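Local coordinates for putative enoyl-CoA hydratase/isomerase (Bordetella parapertussis, PDB 3ISA), which probably acts on acyl-CoA thioesters as a member of the crotonase-like enoyl-CoA hydratase/isomerase family, its exact reaction being unassigned, at residues P15-F20 with V51-F56. Residues are numbered along the deposited sequence; the frame is centred on the assembly and turned at random.
Sequences PAAWTF and VPLLVF
Ala17-Phe20 and Leu53-Phe56 run side by side as parallel strands, their axes 4.6 Å apart at closest approach and inclined by 19°. The ladder alternates as parallel pairing requires: Trp18 N donates to Leu53 O, Trp18 O accepts from Val55 N at 2.8 Å with an almost straight N-H...O angle of 174°, and Phe20 N donates to Val55 O. One step earlier, where Ala16 and Pro52 still belong to the loops, the bond from Leu53 N to Ala16 O is weak and bent, and the Pro52 ring packs against that same carbonyl oxygen, CB at 3.4 Å from Ala16 O. Between the N-H bonds, CA-H groups also lean on carbonyls, as Ala17 CA does on Leu53 O.

Helix 33-48 links the two strands in a beta-alpha-beta crossover of the crotonase fold; its Ala45 and Ala46 pack on Trp18, and Ala46 also on Val51 and Leu54, on the sheet face that also carries Phe20 and Phe56. Here Val51 supplies a CH-pi contact: with CG2 anti to its carbonyl carbon, this methyl lies over one face of the Trp18 indole, 3.5 Å from the centroid of the five-membered ring, while Arg13 makes a cation-pi contact with the same side chain. Further along, Leu54 CD2 meets Phe20 at the ring edge, 3.9 Å from CE2. Phe20 and Phe56 lie alongside each other and point the same way; their planes are only 12° apart, but the lateral offset leaves little of one ring above the other, centroids 5.1 Å apart. On the opposite face, Ala17 CB touches Leu53 CD2 at 3.8 Å, next to helix 186-197, whose Ala193 and Ala197 meet Leu53. Thr19 stands beside Val55 there, its OG1 3.7 Å from Val55 CB and its CG2 against Val55 CG1.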
ATOM      1  N   PRO D  15      39.811   4.253  -1.668  1.00 22.71           N
ATOM      2  CA  PRO D  15      39.042   3.727  -2.814  1.00 24.50           C
ATOM      3  C   PRO D  15      37.796   2.916  -2.413  1.00 23.00           C
ATOM      4  O   PRO D  15      36.746   3.114  -3.002  1.00 23.81           O
ATOM      5  CB  PRO D  15      40.052   2.825  -3.533  1.00 27.46           C
ATOM      6  CG  PRO D  15      41.398   3.387  -3.153  1.00 27.82           C
ATOM      7  CD  PRO D  15      41.218   3.794  -1.717  1.00 23.15           C
ATOM      8  N   ALA D  16      37.911   2.048  -1.408  1.00 21.52           N
ATOM      9  CA  ALA D  16      36.783   1.184  -1.008  1.00 23.62           C
ATOM     10  C   ALA D  16      35.884   1.764   0.091  1.00 22.47           C
ATOM     11  O   ALA D  16      34.785   1.245   0.339  1.00 24.22           O
ATOM     12  CB  ALA D  16      37.269  -0.202  -0.597  1.00 27.30           C
ATOM     13  N   ALA D  17      36.326   2.843   0.737  1.00 17.48           N
ATOM     14  CA  ALA D  17      35.666   3.320   1.963  1.00 20.70           C
ATOM     15  C   ALA D  17      35.961   4.770   2.297  1.00 22.88           C
ATOM     16  O   ALA D  17      37.114   5.212   2.204  1.00 20.15           O
ATOM     17  CB  ALA D  17      36.050   2.441   3.168  1.00 20.51           C
ATOM     18  N   TRP D  18      34.922   5.493   2.714  1.00 16.87           N
ATOM     19  CA  TRP D  18      35.095   6.791   3.355  1.00 16.18           C
ATOM     20  C   TRP D  18      34.758   6.620   4.822  1.00 21.17           C
ATOM     21  O   TRP D  18      33.761   5.969   5.169  1.00 19.85           O
ATOM     22  CB  TRP D  18      34.167   7.859   2.771  1.00 15.81           C
ATOM     23  CG  TRP D  18      34.555   8.384   1.424  1.00 18.82           C
ATOM     24  CD1 TRP D  18      35.442   7.836   0.532  1.00 20.07           C
ATOM     25  CD2 TRP D  18      34.032   9.562   0.802  1.00 19.55           C
ATOM     26  NE1 TRP D  18      35.508   8.617  -0.607  1.00 20.96           N
ATOM     27  CE2 TRP D  18      34.651   9.680  -0.467  1.00 18.39           C
ATOM     28  CE3 TRP D  18      33.107  10.538   1.203  1.00 17.22           C
ATOM     29  CZ2 TRP D  18      34.356  10.726  -1.355  1.00 18.10           C
ATOM     30  CZ3 TRP D  18      32.807  11.582   0.315  1.00 22.34           C
ATOM     31  CH2 TRP D  18      33.440  11.672  -0.946  1.00 19.96           C
ATOM     32  N   THR D  19      35.593   7.183   5.683  1.00 18.40           N
ATOM     33  CA  THR D  19      35.328   7.158   7.106  1.00 19.09           C
ATOM     34  C   THR D  19      34.943   8.562   7.576  1.00 20.10           C
ATOM     35  O   THR D  19      35.711   9.526   7.433  1.00 20.26           O
ATOM     36  CB  THR D  19      36.544   6.613   7.892  1.00 17.79           C
ATOM     37  OG1 THR D  19      36.873   5.314   7.396  1.00 18.89           O
ATOM     38  CG2 THR D  19      36.253   6.551   9.408  1.00 24.79           C
ATOM     39  N   PHE D  20      33.743   8.649   8.131  1.00 18.27           N
ATOM     40  CA  PHE D  20      33.190   9.869   8.688  1.00 18.00           C
ATOM     41  C   PHE D  20      33.380   9.853  10.202  1.00 24.21           C
ATOM     42  O   PHE D  20      32.673   9.143  10.921  1.00 19.29           O
ATOM     43  CB  PHE D  20      31.690   9.956   8.382  1.00 17.49           C
ATOM     44  CG  PHE D  20      31.363  10.056   6.913  1.00 19.59           C
ATOM     45  CD1 PHE D  20      31.233  11.298   6.302  1.00 25.60           C
ATOM     46  CD2 PHE D  20      31.162   8.911   6.153  1.00 17.84           C
ATOM     47  CE1 PHE D  20      30.924  11.407   4.938  1.00 25.17           C
ATOM     48  CE2 PHE D  20      30.852   8.999   4.781  1.00 22.80           C
ATOM     49  CZ  PHE D  20      30.725  10.260   4.173  1.00 19.88           C
ATOM     50  N   VAL D  51      30.940   5.461  -3.509  1.00 20.14           N
ATOM     51  CA  VAL D  51      31.813   4.874  -2.503  1.00 21.07           C
ATOM     52  C   VAL D  51      31.187   3.574  -1.966  1.00 19.52           C
ATOM     53  O   VAL D  51      30.022   3.558  -1.539  1.00 20.90           O
ATOM     54  CB  VAL D  51      32.100   5.877  -1.350  1.00 23.31           C
ATOM     55  CG1 VAL D  51      33.047   5.263  -0.320  1.00 18.00           C
ATOM     56  CG2 VAL D  51      32.679   7.201  -1.911  1.00 20.34           C
ATOM     57  N   PRO D  52      31.937   2.468  -2.026  1.00 20.17           N
ATOM     58  CA  PRO D  52      31.363   1.168  -1.620  1.00 19.89           C
ATOM     59  C   PRO D  52      30.948   1.092  -0.152  1.00 17.00           C
ATOM     60  O   PRO D  52      29.858   0.564   0.166  1.00 19.04           O
ATOM     61  CB  PRO D  52      32.492   0.177  -1.921  1.00 18.63           C
ATOM     62  CG  PRO D  52      33.343   0.868  -2.972  1.00 21.07           C
ATOM     63  CD  PRO D  52      33.317   2.319  -2.538  1.00 21.58           C
ATOM     64  N   LEU D  53      31.787   1.636   0.730  1.00 16.83           N
ATOM     65  CA  LEU D  53      31.553   1.557   2.168  1.00 17.45           C
ATOM     66  C   LEU D  53      31.661   2.929   2.842  1.00 20.13           C
ATOM     67  O   LEU D  53      32.659   3.652   2.662  1.00 19.90           O
ATOM     68  CB  LEU D  53      32.565   0.604   2.818  1.00 16.73           C
ATOM     69  CG  LEU D  53      32.537   0.546   4.351  1.00 15.67           C
ATOM     70  CD1 LEU D  53      31.274  -0.179   4.862  1.00 20.51           C
ATOM     71  CD2 LEU D  53      33.795  -0.138   4.895  1.00 16.62           C
ATOM     72  N   LEU D  54      30.639   3.285   3.610  1.00 17.40           N
ATOM     73  CA  LEU D  54      30.709   4.445   4.502  1.00 14.67           C
ATOM     74  C   LEU D  54      30.866   3.961   5.922  1.00 20.93           C
ATOM     75  O   LEU D  54      30.043   3.167   6.422  1.00 18.84           O
ATOM     76  CB  LEU D  54      29.430   5.295   4.413  1.00 20.13           C
ATOM     77  CG  LEU D  54      28.921   5.615   3.008  1.00 20.70           C
ATOM     78  CD1 LEU D  54      27.698   6.551   3.052  1.00 20.52           C
ATOM     79  CD2 LEU D  54      30.038   6.190   2.136  1.00 21.19           C
ATOM     80  N   VAL D  55      31.916   4.446   6.577  1.00 16.77           N
ATOM     81  CA  VAL D  55      32.169   4.129   7.984  1.00 16.46           C
ATOM     82  C   VAL D  55      31.866   5.353   8.867  1.00 17.47           C
ATOM     83  O   VAL D  55      32.287   6.482   8.563  1.00 20.46           O
ATOM     84  CB  VAL D  55      33.634   3.649   8.216  1.00 22.11           C
ATOM     85  CG1 VAL D  55      33.889   3.359   9.702  1.00 19.93           C
ATOM     86  CG2 VAL D  55      33.952   2.435   7.347  1.00 20.45           C
ATOM     87  N   PHE D  56      31.105   5.133   9.940  1.00 16.81           N
ATOM     88  CA  PHE D  56      30.805   6.182  10.913  1.00 16.52           C
ATOM     89  C   PHE D  56      31.395   5.889  12.296  1.00 20.80           C
ATOM     90  O   PHE D  56      31.150   4.833  12.882  1.00 20.30           O
ATOM     91  CB  PHE D  56      29.297   6.390  11.026  1.00 16.70           C
ATOM     92  CG  PHE D  56      28.667   6.886   9.752  1.00 18.87           C
ATOM     93  CD1 PHE D  56      28.510   8.259   9.540  1.00 21.35           C
ATOM     94  CD2 PHE D  56      28.245   5.989   8.764  1.00 20.03           C
ATOM     95  CE1 PHE D  56      27.945   8.731   8.371  1.00 18.97           C
ATOM     96  CE2 PHE D  56      27.664   6.458   7.568  1.00 21.66           C
ATOM     97  CZ  PHE D  56      27.517   7.835   7.384  1.00 17.77           C
TER